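Local coordinates for periplasmic binding protein/LacI transcriptional regulator (Shewanella sp. ANA-3, PDB 5OCP) that binds alpha- and beta-L-arabinofuranose in the periplasm and probably delivers the sugar to an arabinose ABC transporter, at residues Asp127-Gly133 / Lys158-Thr164; Phe229-Ala233 / Phe276-Ala282. All blocks are in the same frame, centred on the assembly; numbering follows the deposited sequence.

Contact 1. Residues Asp127-Gly133 / Lys158-Thr164; sequences DIAELQG and KIVRSQT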
loop_
_atom_site.group_PDB
_atom_site.type_symbol
_atom_site.label_atom_id
_atom_site.label_comp_id
_atom_site.label_asym_id
_atom_site.label_seq_id
_atom_site.Cartn_x
_atom_site.Cartn_y
_atom_site.Cartn_z
ATOM N N ASP A 127 -0.956 -24.671 3.776
ATOM C CA ASP A 127 -1.756 -24.330 2.599
ATOM C C ASP A 127 -2.332 -22.947 2.745
ATOM O O ASP A 127 -3.071 -22.658 3.687
ATOM C CB ASP A 127 -2.904 -25.282 2.403
ATOM C CG ASP A 127 -2.478 -26.630 1.748
ATOM O OD1 ASP A 127 -1.309 -26.812 1.318
ATOM O OD2 ASP A 127 -3.357 -27.532 1.731
ATOM N N ILE A 128 -2.118 -22.145 1.736
ATOM C CA ILE A 128 -2.368 -20.710 1.856
ATOM C C ILE A 128 -3.425 -20.251 0.850
ATOM O O ILE A 128 -3.336 -20.633 -0.333
ATOM C CB ILE A 128 -1.039 -19.961 1.492
ATOM C CG1 ILE A 128 0.102 -20.360 2.470
ATOM C CG2 ILE A 128 -1.220 -18.421 1.476
ATOM C CD1 ILE A 128 1.467 -20.229 1.899
ATOM N N ALA A 129 -4.273 -19.348 1.281
ATOM C CA ALA A 129 -5.173 -18.626 0.372
ATOM C C ALA A 129 -4.671 -17.200 0.217
ATOM O O ALA A 129 -4.477 -16.510 1.285
ATOM C CB ALA A 129 -6.565 -18.599 0.936
ATOM N N GLU A 130 -4.520 -16.770 -1.024
ATOM C CA GLU A 130 -4.028 -15.428 -1.334
ATOM C C GLU A 130 -5.141 -14.498 -1.765
ATOM O O GLU A 130 -5.851 -14.771 -2.770
ATOM C CB GLU A 130 -2.982 -15.537 -2.452
ATOM C CG GLU A 130 -2.399 -14.188 -2.874
ATOM C CD GLU A 130 -1.388 -14.324 -3.998
ATOM O OE1 GLU A 130 -1.449 -15.335 -4.714
ATOM O OE2 GLU A 130 -0.554 -13.400 -4.218
ATOM N N LEU A 131 -5.262 -13.349 -1.066
ATOM C CA LEU A 131 -6.140 -12.269 -1.492
ATOM C C LEU A 131 -5.272 -11.224 -2.144
ATOM O O LEU A 131 -4.506 -10.508 -1.491
ATOM C CB LEU A 131 -6.915 -11.649 -0.333
ATOM C CG LEU A 131 -7.844 -12.561 0.395
ATOM C CD1 LEU A 131 -8.413 -11.945 1.676
ATOM C CD2 LEU A 131 -8.951 -12.919 -0.581
ATOM N N GLN A 132 -5.360 -11.132 -3.484
ATOM C CA GLN A 132 -4.530 -10.214 -4.220
ATOM C C GLN A 132 -5.074 -8.784 -4.247
ATOM O O GLN A 132 -6.239 -8.516 -4.197
ATOM C CB GLN A 132 -4.354 -10.718 -5.655
ATOM C CG GLN A 132 -3.902 -12.158 -5.818
ATOM C CD GLN A 132 -4.206 -12.649 -7.245
ATOM O OE1 GLN A 132 -5.338 -12.964 -7.600
ATOM N NE2 GLN A 132 -3.224 -12.706 -8.022
ATOM N N GLY A 133 -4.152 -7.822 -4.410
ATOM C CA GLY A 133 -4.512 -6.462 -4.631
ATOM C C GLY A 133 -5.020 -6.248 -6.059
ATOM O O GLY A 133 -5.193 -7.186 -6.820
ATOM N N LYS A 158 2.189 -24.086 -0.036
ATOM C CA LYS A 158 1.648 -23.832 -1.343
ATOM C C LYS A 158 0.451 -22.894 -1.255
ATOM O O LYS A 158 -0.367 -22.982 -0.340
ATOM C CB LYS A 158 1.150 -25.197 -1.875
ATOM C CG LYS A 158 0.566 -25.116 -3.235
ATOM C CD LYS A 158 0.260 -26.532 -3.757
ATOM C CE LYS A 158 0.323 -26.580 -5.289
ATOM N NZ LYS A 158 -0.327 -25.405 -5.912
ATOM N N ILE A 159 0.305 -22.068 -2.264
ATOM C CA ILE A 159 -0.841 -21.268 -2.441
ATOM C C ILE A 159 -1.896 -22.069 -3.190
ATOM O O ILE A 159 -1.663 -22.431 -4.365
ATOM C CB ILE A 159 -0.540 -19.938 -3.157
ATOM C CG1 ILE A 159 0.376 -19.065 -2.254
ATOM C CG2 ILE A 159 -1.810 -19.217 -3.437
ATOM C CD1 ILE A 159 0.921 -17.780 -2.944
ATOM N N VAL A 160 -2.984 -22.338 -2.491
ATOM C CA VAL A 160 -4.036 -23.217 -3.027
ATOM C C VAL A 160 -5.164 -22.474 -3.610
ATOM O O VAL A 160 -5.916 -23.072 -4.381
ATOM C CB VAL A 160 -4.500 -24.303 -2.024
ATOM C CG1 VAL A 160 -3.322 -25.156 -1.602
ATOM C CG2 VAL A 160 -5.224 -23.729 -0.818
ATOM N N ARG A 161 -5.328 -21.182 -3.310
ATOM C CA ARG A 161 -6.471 -20.369 -3.829
ATOM C C ARG A 161 -5.846 -18.990 -4.018
ATOM O O ARG A 161 -5.065 -18.583 -3.138
ATOM C CB ARG A 161 -7.613 -20.098 -2.776
ATOM C CG ARG A 161 -8.206 -21.281 -2.051
ATOM C CD ARG A 161 -9.308 -21.798 -2.891
ATOM N NE ARG A 161 -9.571 -23.221 -2.753
ATOM C CZ ARG A 161 -10.195 -23.925 -3.694
ATOM N NH1 ARG A 161 -10.601 -23.324 -4.814
ATOM N NH2 ARG A 161 -10.421 -25.234 -3.526
ATOM N N SER A 162 -6.210 -18.282 -5.104
ATOM C CA SER A 162 -5.662 -16.947 -5.330
ATOM C C SER A 162 -6.634 -16.147 -6.186
ATOM O O SER A 162 -7.065 -16.655 -7.188
ATOM C CB SER A 162 -4.272 -17.042 -5.914
ATOM O OG SER A 162 -3.760 -15.778 -6.144
ATOM N N GLN A 163 -7.052 -14.960 -5.708
ATOM C CA GLN A 163 -8.011 -14.137 -6.427
ATOM C C GLN A 163 -7.876 -12.715 -5.945
ATOM O O GLN A 163 -7.528 -12.456 -4.742
ATOM C CB GLN A 163 -9.413 -14.700 -6.200
ATOM C CG GLN A 163 -10.538 -13.995 -6.942
ATOM C CD GLN A 163 -11.899 -14.646 -6.697
ATOM O OE1 GLN A 163 -12.003 -15.780 -6.200
ATOM N NE2 GLN A 163 -12.941 -13.931 -7.035
ATOM N N THR A 164 -8.207 -11.770 -6.820
ATOM C CA THR A 164 -8.154 -10.361 -6.353
ATOM C C THR A 164 -9.312 -9.997 -5.437
ATOM O O THR A 164 -10.499 -10.330 -5.680
ATOM C CB THR A 164 -8.035 -9.356 -7.516
ATOM O OG1 THR A 164 -7.905 -8.003 -6.967
ATOM C CG2 THR A 164 -9.307 -9.370 -8.404
#
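Glu130 and Ser162 lie side by side on neighbouring parallel strands, and their side chains bond across the gap. Glu130 reaches out fully extended, with CG anti to the backbone N (chi1 180°). Its CB rests near Arg161 O and Ser162 OG, both at 3.8 Å. CG then passes alongside the same hydroxyl. At the tip OE1 accepts from Ser162 OG at 2.8 Å, and the hydroxyl comes from above the carboxylate plane, 52° out of it. OE1 also meets the methyl Ile159 CD1 at 3.8 Å. The other oxygen, OE2, is bonded to His194 NE2, so each carboxylate oxygen has a partner and the group is held against rotation. A leucine here would probably leave both the Ser162 hydroxyl and His194 without their acceptor.

Backbone bonds tie the strands along their length, and Glu130 N to Arg161 O (2.8 Å) is nearly straight at 176°. The register slips by one residue between Ile128 and Ala129. Val160 is the extra residue of this beta bulge. Its N still bonds Ile128 O at 2.8 Å, and its CG1 turns to the Asp127 carboxylate, 3.8 Å from CG. At the far end Thr164 OG1 donates to Gly133 O from above the carbonyl plane (2.8 Å). Thr164 OG1 is also bonded to Glu166 N, which ties the strand end to the residues that follow it.

The pair forms the two strands of a beta-alpha-beta crossover whose helix, 138-151, carries the sugar-pocket residues Ala139 and Arg143. Ile128, Glu130 and Ile159 pack on that helix. On the other face Ala129, Leu131 and Arg161 meet helix 169-183. Strand 157-164 ends the sheet, while strand 190-193 flanks 126-132 on its other side.

Contact 2. Residues Phe229-Ala233 / Phe276-Ala282; sequences FKAMA and FTQETAA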
loop_
_atom_site.group_PDB
_atom_site.type_symbol
_atom_site.label_atom_id
_atom_site.label_comp_id
_atom_site.label_asym_id
_atom_site.label_seq_id
_atom_site.Cartn_x
_atom_site.Cartn_y
_atom_site.Cartn_z
ATOM N N PHE A 229 -3.615 -3.510 14.014
ATOM C CA PHE A 229 -2.915 -3.643 15.257
ATOM C C PHE A 229 -3.961 -3.956 16.365
ATOM O O PHE A 229 -3.701 -4.827 17.193
ATOM C CB PHE A 229 -2.158 -2.371 15.643
ATOM C CG PHE A 229 -0.796 -2.326 15.017
ATOM C CD1 PHE A 229 0.307 -2.930 15.646
ATOM C CD2 PHE A 229 -0.604 -1.646 13.817
ATOM C CE1 PHE A 229 1.545 -2.957 15.067
ATOM C CE2 PHE A 229 0.661 -1.634 13.245
ATOM C CZ PHE A 229 1.719 -2.320 13.817
ATOM N N LYS A 230 -5.096 -3.317 16.258
ATOM C CA LYS A 230 -6.214 -3.637 17.201
ATOM C C LYS A 230 -6.673 -5.122 17.096
ATOM O O LYS A 230 -6.690 -5.861 18.089
ATOM C CB LYS A 230 -7.372 -2.738 17.016
ATOM C CG LYS A 230 -8.506 -3.063 18.001
ATOM C CD LYS A 230 -9.528 -1.930 18.116
ATOM C CE LYS A 230 -10.630 -2.279 19.134
ATOM N NZ LYS A 230 -10.053 -2.744 20.440
ATOM N N ALA A 231 -6.908 -5.562 15.868
ATOM C CA ALA A 231 -7.168 -6.953 15.570
ATOM C C ALA A 231 -6.100 -7.938 16.047
ATOM O O ALA A 231 -6.402 -9.067 16.501
ATOM C CB ALA A 231 -7.434 -7.085 14.059
ATOM N N MET A 232 -4.819 -7.581 15.934
ATOM C CA MET A 232 -3.734 -8.376 16.435
ATOM C C MET A 232 -3.788 -8.421 17.996
ATOM O O MET A 232 -3.638 -9.497 18.526
ATOM C CB MET A 232 -2.352 -7.840 16.034
ATOM C CG MET A 232 -1.987 -8.168 14.645
ATOM S SD MET A 232 -0.241 -8.014 14.164
ATOM C CE MET A 232 0.086 -6.327 14.421
ATOM N N ALA A 233 -4.074 -7.288 18.612
ATOM C CA ALA A 233 -4.179 -7.138 20.089
ATOM C C ALA A 233 -5.328 -8.017 20.581
ATOM O O ALA A 233 -5.244 -8.597 21.681
ATOM C CB ALA A 233 -4.409 -5.663 20.457
ATOM N N PHE A 276 5.256 -6.772 12.291
ATOM C CA PHE A 276 4.659 -6.635 13.602
ATOM C C PHE A 276 3.714 -7.795 13.785
ATOM O O PHE A 276 3.056 -8.242 12.805
ATOM C CB PHE A 276 3.964 -5.349 13.729
ATOM C CG PHE A 276 4.908 -4.159 13.802
ATOM C CD1 PHE A 276 5.462 -3.620 12.670
ATOM C CD2 PHE A 276 5.325 -3.693 14.977
ATOM C CE1 PHE A 276 6.349 -2.550 12.733
ATOM C CE2 PHE A 276 6.220 -2.600 15.075
ATOM C CZ PHE A 276 6.735 -2.065 13.944
ATOM N N THR A 277 3.653 -8.310 15.018
ATOM C CA THR A 277 2.807 -9.492 15.280
ATOM C C THR A 277 2.027 -9.280 16.594
ATOM O O THR A 277 2.108 -8.245 17.241
ATOM C CB THR A 277 3.673 -10.732 15.429
ATOM O OG1 THR A 277 4.321 -10.729 16.730
ATOM C CG2 THR A 277 4.723 -10.897 14.263
ATOM N N GLN A 278 1.309 -10.304 16.994
ATOM C CA GLN A 278 0.547 -10.259 18.272
ATOM C C GLN A 278 1.461 -9.997 19.461
ATOM O O GLN A 278 0.968 -9.427 20.426
ATOM C CB GLN A 278 -0.193 -11.620 18.486
ATOM C CG GLN A 278 -1.360 -11.861 17.490
ATOM C CD GLN A 278 -2.099 -13.169 17.726
ATOM O OE1 GLN A 278 -1.785 -13.899 18.654
ATOM N NE2 GLN A 278 -3.081 -13.451 16.934
ATOM N N GLU A 279 2.712 -10.386 19.351
ATOM C CA GLU A 279 3.715 -10.284 20.474
ATOM C C GLU A 279 3.839 -8.864 20.980
ATOM O O GLU A 279 3.877 -8.641 22.207
ATOM C CB GLU A 279 5.069 -10.847 20.083
ATOM C CG GLU A 279 4.926 -12.327 19.652
ATOM C CD GLU A 279 6.180 -13.167 19.793
ATOM O OE1 GLU A 279 6.064 -14.416 19.551
ATOM O OE2 GLU A 279 7.233 -12.567 20.140
ATOM N N THR A 280 3.780 -7.872 20.095
ATOM C CA THR A 280 3.859 -6.518 20.540
ATOM C C THR A 280 2.631 -5.756 20.274
ATOM O O THR A 280 2.591 -4.525 20.501
ATOM C CB THR A 280 5.065 -5.767 19.947
ATOM O OG1 THR A 280 4.900 -5.768 18.529
ATOM C CG2 THR A 280 6.370 -6.349 20.392
ATOM N N ALA A 281 1.536 -6.421 19.920
ATOM C CA ALA A 281 0.362 -5.658 19.516
ATOM C C ALA A 281 -0.297 -4.783 20.599
ATOM O O ALA A 281 -0.796 -3.695 20.272
ATOM C CB ALA A 281 -0.683 -6.547 18.875
ATOM N N ALA A 282 -0.399 -5.286 21.847
ATOM C CA ALA A 282 -0.961 -4.472 22.897
ATOM C C ALA A 282 -0.166 -3.167 23.080
ATOM O O ALA A 282 -0.772 -2.067 23.126
ATOM C CB ALA A 282 -1.120 -5.270 24.192
#
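Phe229 O accepts the helical bond from Ala233 N at 2.9 Å, and the methyl of Ala281 also rests on this oxygen, at 3.9 Å. The contact belongs to a periplasmic binding protein fold of the sugar-binding, LacI-like kind. It sets helix 226-234 against the last, antiparallel strand of a sheet and the start of helix 278-296. The short helical segments cross at an angle of 107°.

The interface is mainly apolar. Ala281 puts its CB against Met232 CB at 3.5 Å and close to Ala233 N. With only a methyl at this point, the two backbones can come near. Met232 then reaches over the turn from strand to helix. Its SD lies 3.6 Å from Thr277 C. The Met232 side chain bends at chi3 (-61°), and this brings Met232 CE to 4.1 Å from Phe276 CB.

Phe229 and Phe276 make an offset edge-to-face pair. The edge of Phe229 is turned to the face of Phe276, with the planes at 69° and the centroids 5.5 Å apart. Phe276 also has a cation-pi partner in Arg288 of helix 278-296.

Thr277 is the N-cap of helix 278-296, and its OG1 accepts from Glu279 N at 3.1 Å. Gln278 comes next. Its NE2 bonds Val237 O, in the loop after helix 226-234. On the way there its CG passes 3.4 Å from Met232 O.

Overall arrangement
From the N terminus the chain first builds most of the other, all-parallel sheet, then enters the mixed sheet at strand 126-132. Contact 1 closes the first of the two loops, around helix 138-151. The chain goes on through strands 190-193 and 218-221 to helix 226-234, where contact 2 opens. Its longer loop takes in strand 239-242 and helix 248-259, visits the first sheet at strand 268-270, and returns at 275-277. The two loops follow in series and do not nest or cross. Strands 157-164 and 275-277 are the opposite edges of one sheet, so the contacts lie at its two borders, with centres 23 Å apart.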